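Local atomic coordinates of uncharacterized protein (Streptococcus mutans, PDB entry 3L7Y), a protein that is uncharacterised but binds magnesium and probably acts as a phosphatase of the haloacid dehalogenase (HAD) superfamily. Residues A[74-79]-A[83-88]; A[95-100]-A[104-109]. All blocks are in the same frame, centred on the assembly; numbering follows the deposited sequence.

Contact 1: residues A[74-79]-A[83-88]; sequences FVVASS and RQLREH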
loop_
_atom_site.group_PDB
_atom_site.type_symbol
_atom_site.label_atom_id
_atom_site.label_comp_id
_atom_site.label_asym_id
_atom_site.label_seq_id
_atom_site.Cartn_x
_atom_site.Cartn_y
_atom_site.Cartn_z
ATOM N N PHE A 74 -1.932 -15.130 -5.840
ATOM C CA PHE A 74 -1.194 -14.418 -4.803
ATOM C C PHE A 74 -1.048 -12.945 -5.155
ATOM O O PHE A 74 -0.543 -12.598 -6.225
ATOM C CB PHE A 74 0.180 -15.051 -4.530
ATOM C CG PHE A 74 0.883 -14.472 -3.325
ATOM C CD1 PHE A 74 0.672 -14.998 -2.056
ATOM C CD2 PHE A 74 1.739 -13.380 -3.460
ATOM C CE1 PHE A 74 1.312 -14.449 -0.949
ATOM C CE2 PHE A 74 2.385 -12.829 -2.355
ATOM C CZ PHE A 74 2.166 -13.360 -1.099
ATOM N N VAL A 75 -1.500 -12.095 -4.241
ATOM C CA VAL A 75 -1.576 -10.656 -4.478
ATOM C C VAL A 75 -0.748 -9.881 -3.457
ATOM O O VAL A 75 -0.932 -10.025 -2.252
ATOM C CB VAL A 75 -3.047 -10.172 -4.416
ATOM C CG1 VAL A 75 -3.140 -8.668 -4.602
ATOM C CG2 VAL A 75 -3.910 -10.916 -5.444
ATOM N N VAL A 76 0.179 -9.069 -3.949
ATOM C CA VAL A 76 0.920 -8.149 -3.112
ATOM C C VAL A 76 0.149 -6.817 -3.068
ATOM O O VAL A 76 -0.078 -6.211 -4.105
ATOM C CB VAL A 76 2.337 -7.950 -3.692
ATOM C CG1 VAL A 76 3.103 -6.892 -2.931
ATOM C CG2 VAL A 76 3.092 -9.274 -3.692
ATOM N N ALA A 77 -0.286 -6.390 -1.880
ATOM C CA ALA A 77 -1.132 -5.196 -1.749
ATOM C C ALA A 77 -0.503 -4.156 -0.825
ATOM O O ALA A 77 -0.512 -4.315 0.394
ATOM C CB ALA A 77 -2.534 -5.578 -1.257
ATOM N N SER A 78 0.032 -3.082 -1.405
ATOM C CA SER A 78 0.865 -2.163 -0.640
ATOM C C SER A 78 0.637 -0.697 -1.042
ATOM O O SER A 78 0.191 -0.405 -2.151
ATOM C CB SER A 78 2.343 -2.556 -0.816
ATOM O OG SER A 78 3.233 -1.637 -0.191
ATOM N N SER A 79 0.952 0.225 -0.144
ATOM C CA SER A 79 0.958 1.628 -0.517
ATOM C C SER A 79 2.127 1.966 -1.455
ATOM O O SER A 79 2.051 2.930 -2.215
ATOM C CB SER A 79 1.019 2.513 0.719
ATOM O OG SER A 79 2.298 2.459 1.309
ATOM N N ARG A 83 6.882 -0.374 -8.975
ATOM C CA ARG A 83 8.267 -0.525 -9.324
ATOM C C ARG A 83 9.079 -0.936 -8.121
ATOM O O ARG A 83 10.020 -1.644 -8.255
ATOM C CB ARG A 83 8.872 0.747 -9.941
ATOM C CG ARG A 83 8.493 0.981 -11.372
ATOM C CD ARG A 83 9.067 2.348 -11.929
ATOM N NE ARG A 83 8.253 2.745 -13.041
ATOM C CZ ARG A 83 8.200 2.033 -14.138
ATOM N NH1 ARG A 83 8.924 0.956 -14.223
ATOM N NH2 ARG A 83 7.440 2.379 -15.148
ATOM N N GLN A 84 8.691 -0.494 -6.948
ATOM C CA GLN A 84 9.424 -0.835 -5.738
ATOM C C GLN A 84 8.995 -2.221 -5.242
ATOM O O GLN A 84 9.798 -2.952 -4.666
ATOM C CB GLN A 84 9.242 0.241 -4.659
ATOM C CG GLN A 84 9.999 -0.031 -3.358
ATOM C CD GLN A 84 9.205 -0.878 -2.357
ATOM O OE1 GLN A 84 8.282 -1.611 -2.726
ATOM N NE2 GLN A 84 9.565 -0.773 -1.082
ATOM N N LEU A 85 7.737 -2.591 -5.480
ATOM C CA LEU A 85 7.251 -3.892 -5.010
ATOM C C LEU A 85 7.831 -5.070 -5.782
ATOM O O LEU A 85 8.012 -6.155 -5.225
ATOM C CB LEU A 85 5.729 -3.962 -5.055
ATOM C CG LEU A 85 5.017 -3.022 -4.091
ATOM C CD1 LEU A 85 3.570 -2.866 -4.495
ATOM C CD2 LEU A 85 5.151 -3.534 -2.669
ATOM N N ARG A 86 8.116 -4.875 -7.067
ATOM C CA ARG A 86 8.540 -6.009 -7.875
ATOM C C ARG A 86 9.948 -6.427 -7.474
ATOM O O ARG A 86 10.314 -7.594 -7.610
ATOM C CB ARG A 86 8.496 -5.680 -9.367
ATOM C CG ARG A 86 9.506 -4.633 -9.760
ATOM C CD ARG A 86 10.123 -4.932 -11.105
ATOM N NE ARG A 86 9.252 -4.603 -12.224
ATOM C CZ ARG A 86 9.181 -3.400 -12.789
ATOM N NH1 ARG A 86 9.915 -2.396 -12.325
ATOM N NH2 ARG A 86 8.368 -3.199 -13.817
ATOM N N GLU A 87 10.734 -5.474 -6.977
ATOM C CA GLU A 87 12.130 -5.742 -6.621
ATOM C C GLU A 87 12.219 -6.810 -5.530
ATOM O O GLU A 87 13.240 -7.486 -5.390
ATOM C CB GLU A 87 12.824 -4.471 -6.126
ATOM C CG GLU A 87 13.188 -3.461 -7.202
ATOM C CD GLU A 87 13.923 -2.262 -6.624
ATOM O OE1 GLU A 87 14.817 -1.730 -7.295
ATOM O OE2 GLU A 87 13.615 -1.862 -5.484
ATOM N N HIS A 88 11.152 -6.952 -4.745
ATOM C CA HIS A 88 11.134 -7.933 -3.660
ATOM C C HIS A 88 10.973 -9.359 -4.203
ATOM O O HIS A 88 11.243 -10.337 -3.510
ATOM C CB HIS A 88 9.995 -7.632 -2.669
ATOM C CG HIS A 88 10.198 -6.392 -1.854
ATOM N ND1 HIS A 88 11.064 -6.336 -0.784
ATOM C CD2 HIS A 88 9.620 -5.169 -1.932
ATOM C CE1 HIS A 88 11.025 -5.132 -0.247
ATOM N NE2 HIS A 88 10.157 -4.403 -0.927
#
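Leu85 reaches strand 73-77 with its CG anti to its own carbonyl carbon (chi1 -66°), while Val76 and Ser78 turn CG1 and OG anti to their backbone N (chi1 174° and 175°). These torsions bring three side chains together in a beta-alpha-beta unit of the HAD fold: strand 73-77, the short helix 82-86, then strand 97-100. Val76 and Ser78 are two residues apart, and the CB atoms of both are directed toward the helix.

The methyl CD2 of Leu85 does most of the touching. It lies 3.9 Å from Val76 CG1, an apolar contact in which the two side chains slide past each other in opposite directions. The same methyl approaches the methylene of Ser78, with Leu85 CD2 3.5 Å from Ser78 CB. The other methyl adds a looser touch, Leu85 CD1 to Ser78 CB at 3.9 Å.

The contact is small and buried, with about 132 Å² buried between the two segments. Met44, from helix 44-48, touches both Val76 and Leu85, and Phe98 of strand 97-100 does the same. The serine presents carbon to the leucine and uses its hydroxyl elsewhere. Ser78 OG is hydrogen-bonded to the backbone N of Asn80, in the turn that leads from the strand to the helix. The Ser78 side chain is about 5 Å from those of the magnesium ligands Asp43 and Asp45. Even so, the hydroxyl stays near the leucine, with Ser78 OG 3.7 Å from Leu85 CD2.

Contact 2: residues A[95-100]-A[104-109]; sequences QLTFVG and ANIISK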
loop_
_atom_site.group_PDB
_atom_site.type_symbol
_atom_site.label_atom_id
_atom_site.label_comp_id
_atom_site.label_asym_id
_atom_site.label_seq_id
_atom_site.Cartn_x
_atom_site.Cartn_y
_atom_site.Cartn_z
ATOM N N GLN A 95 4.835 -13.625 -12.063
ATOM C CA GLN A 95 3.818 -14.635 -11.767
ATOM C C GLN A 95 2.811 -14.147 -10.726
ATOM O O GLN A 95 1.906 -14.881 -10.329
ATOM C CB GLN A 95 4.486 -15.914 -11.271
ATOM C CG GLN A 95 5.714 -16.308 -12.088
ATOM C CD GLN A 95 6.535 -17.397 -11.420
ATOM O OE1 GLN A 95 7.748 -17.489 -11.617
ATOM N NE2 GLN A 95 5.878 -18.223 -10.622
ATOM N N LEU A 96 2.970 -12.911 -10.270
ATOM C CA LEU A 96 2.126 -12.432 -9.180
ATOM C C LEU A 96 1.252 -11.270 -9.628
ATOM O O LEU A 96 1.434 -10.734 -10.708
ATOM C CB LEU A 96 2.975 -12.020 -7.972
ATOM C CG LEU A 96 4.150 -12.900 -7.547
ATOM C CD1 LEU A 96 4.971 -12.158 -6.517
ATOM C CD2 LEU A 96 3.683 -14.266 -6.997
ATOM N N THR A 97 0.287 -10.901 -8.795
ATOM C CA THR A 97 -0.479 -9.689 -9.022
ATOM C C THR A 97 -0.078 -8.675 -7.966
ATOM O O THR A 97 0.103 -9.023 -6.797
ATOM C CB THR A 97 -1.985 -9.940 -8.932
ATOM O OG1 THR A 97 -2.380 -10.842 -9.967
ATOM C CG2 THR A 97 -2.764 -8.610 -9.069
ATOM N N PHE A 98 0.059 -7.424 -8.383
ATOM C CA PHE A 98 0.505 -6.359 -7.502
ATOM C C PHE A 98 -0.544 -5.265 -7.417
ATOM O O PHE A 98 -1.036 -4.788 -8.440
ATOM C CB PHE A 98 1.788 -5.735 -8.058
ATOM C CG PHE A 98 3.011 -6.601 -7.921
ATOM C CD1 PHE A 98 3.810 -6.511 -6.803
ATOM C CD2 PHE A 98 3.377 -7.469 -8.924
ATOM C CE1 PHE A 98 4.949 -7.282 -6.677
ATOM C CE2 PHE A 98 4.512 -8.245 -8.804
ATOM C CZ PHE A 98 5.300 -8.148 -7.675
ATOM N N VAL A 99 -0.888 -4.872 -6.199
ATOM C CA VAL A 99 -1.699 -3.676 -5.983
ATOM C C VAL A 99 -0.782 -2.658 -5.316
ATOM O O VAL A 99 -0.377 -2.850 -4.156
ATOM C CB VAL A 99 -2.922 -3.970 -5.071
ATOM C CG1 VAL A 99 -3.709 -2.677 -4.769
ATOM C CG2 VAL A 99 -3.827 -5.007 -5.721
ATOM N N GLY A 100 -0.416 -1.606 -6.053
ATOM C CA GLY A 100 0.425 -0.559 -5.498
ATOM C C GLY A 100 -0.331 0.743 -5.288
ATOM O O GLY A 100 -1.451 0.885 -5.761
ATOM N N ALA A 104 -4.644 2.416 -6.687
ATOM C CA ALA A 104 -4.797 3.079 -7.981
ATOM C C ALA A 104 -3.999 2.403 -9.091
ATOM O O ALA A 104 -4.290 2.605 -10.275
ATOM C CB ALA A 104 -4.395 4.559 -7.881
ATOM N N ASN A 105 -2.991 1.612 -8.724
ATOM C CA ASN A 105 -2.193 0.920 -9.744
ATOM C C ASN A 105 -2.165 -0.568 -9.511
ATOM O O ASN A 105 -1.685 -1.029 -8.471
ATOM C CB ASN A 105 -0.768 1.478 -9.797
ATOM C CG ASN A 105 -0.019 1.098 -11.071
ATOM O OD1 ASN A 105 1.214 1.029 -11.072
ATOM N ND2 ASN A 105 -0.749 0.854 -12.156
ATOM N N ILE A 106 -2.696 -1.318 -10.474
ATOM C CA ILE A 106 -2.720 -2.779 -10.394
ATOM C C ILE A 106 -2.051 -3.411 -11.605
ATOM O O ILE A 106 -2.386 -3.103 -12.758
ATOM C CB ILE A 106 -4.151 -3.336 -10.249
ATOM C CG1 ILE A 106 -4.878 -2.665 -9.076
ATOM C CG2 ILE A 106 -4.114 -4.841 -10.036
ATOM C CD1 ILE A 106 -6.311 -3.133 -8.895
ATOM N N ILE A 107 -1.088 -4.288 -11.329
ATOM C CA ILE A 107 -0.396 -5.059 -12.352
ATOM C C ILE A 107 -0.593 -6.550 -12.084
ATOM O O ILE A 107 -0.578 -6.982 -10.933
ATOM C CB ILE A 107 1.116 -4.739 -12.364
ATOM C CG1 ILE A 107 1.395 -3.428 -13.120
ATOM C CG2 ILE A 107 1.901 -5.851 -13.046
ATOM C CD1 ILE A 107 0.869 -2.180 -12.453
ATOM N N SER A 108 -0.826 -7.332 -13.132
ATOM C CA SER A 108 -0.880 -8.793 -12.991
ATOM C C SER A 108 -0.181 -9.444 -14.175
ATOM O O SER A 108 -0.292 -8.975 -15.302
ATOM C CB SER A 108 -2.318 -9.294 -12.879
ATOM O OG SER A 108 -2.343 -10.702 -12.684
ATOM N N LYS A 109 0.563 -10.509 -13.914
ATOM C CA LYS A 109 1.314 -11.172 -14.970
ATOM C C LYS A 109 2.208 -10.176 -15.726
ATOM O O LYS A 109 2.373 -10.261 -16.938
ATOM C CB LYS A 109 0.357 -11.887 -15.926
ATOM C CG LYS A 109 -0.569 -12.896 -15.228
ATOM C CD LYS A 109 0.234 -13.954 -14.481
ATOM C CE LYS A 109 -0.636 -14.776 -13.540
ATOM N NZ LYS A 109 -1.642 -15.610 -14.259
#
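Ile107 O receives the amide of Phe98 in a short, nearly straight bond, with Phe98 N 2.7 Å from Ile107 O and 175° at the hydrogen. It belongs to a beta hairpin in which strands 97-100 and 105-108 run antiparallel, with 170° between their N-to-C directions, within the main sheet of the HAD fold. The same oxygen also lies 3.3 Å from Thr97 CA, in a CA-H...O contact. Phe98 and Ile107 form a hydrogen-bonded pair, and the return bond runs from Ile107 N to Phe98 O at 2.9 Å.

Gly100 and Asn105 form the next such pair, toward the turn. Gly100 N gives a bond of 2.8 Å to Asn105 O, but the bond from Asn105 N to Gly100 O is weak. Asn105 ND2 bonds to Ile114 O on the neighbouring strand 111-115.

Val99 and Ile106 share one face of the sheet with Thr97 and Ser108. Val99 CG2 meets Ile106 CG1 at 4.2 Å, and helix 229-239 covers both residues. On the other face, Tyr82 meets the Phe98 ring edge-to-face. The non-hydrogen-bonded pair Thr97 and Ser108 is joined through its side chains instead: Thr97 OG1 lies 2.7 Å from Ser108 OG, and either hydroxyl may be the donor.

Overall arrangement
Contacts 1 and 2 follow one another along the chain, with centres about 7 Å apart. Both reach the same sheet, contact 1 through strand 73-77 alone, and strand 97-100 lies between strands 73-77 and 105-108. Backbone atoms join the contacts directly through two probable hydrogen bonds, Val76 O to Val99 N at 2.6 Å and Ser78 N to Val99 O at 2.8 Å. The ring of Phe98 also packs against the helix side of contact 1, with Phe98 CE1 3.6 Å from Leu85 O. Contact 1 is nearer the metal site formed by Asp43, Asp45 and Asp252: the Ser78 side chain lies about 7 Å from the magnesium ion, whereas Gly100 of contact 2 is about 12 Å away.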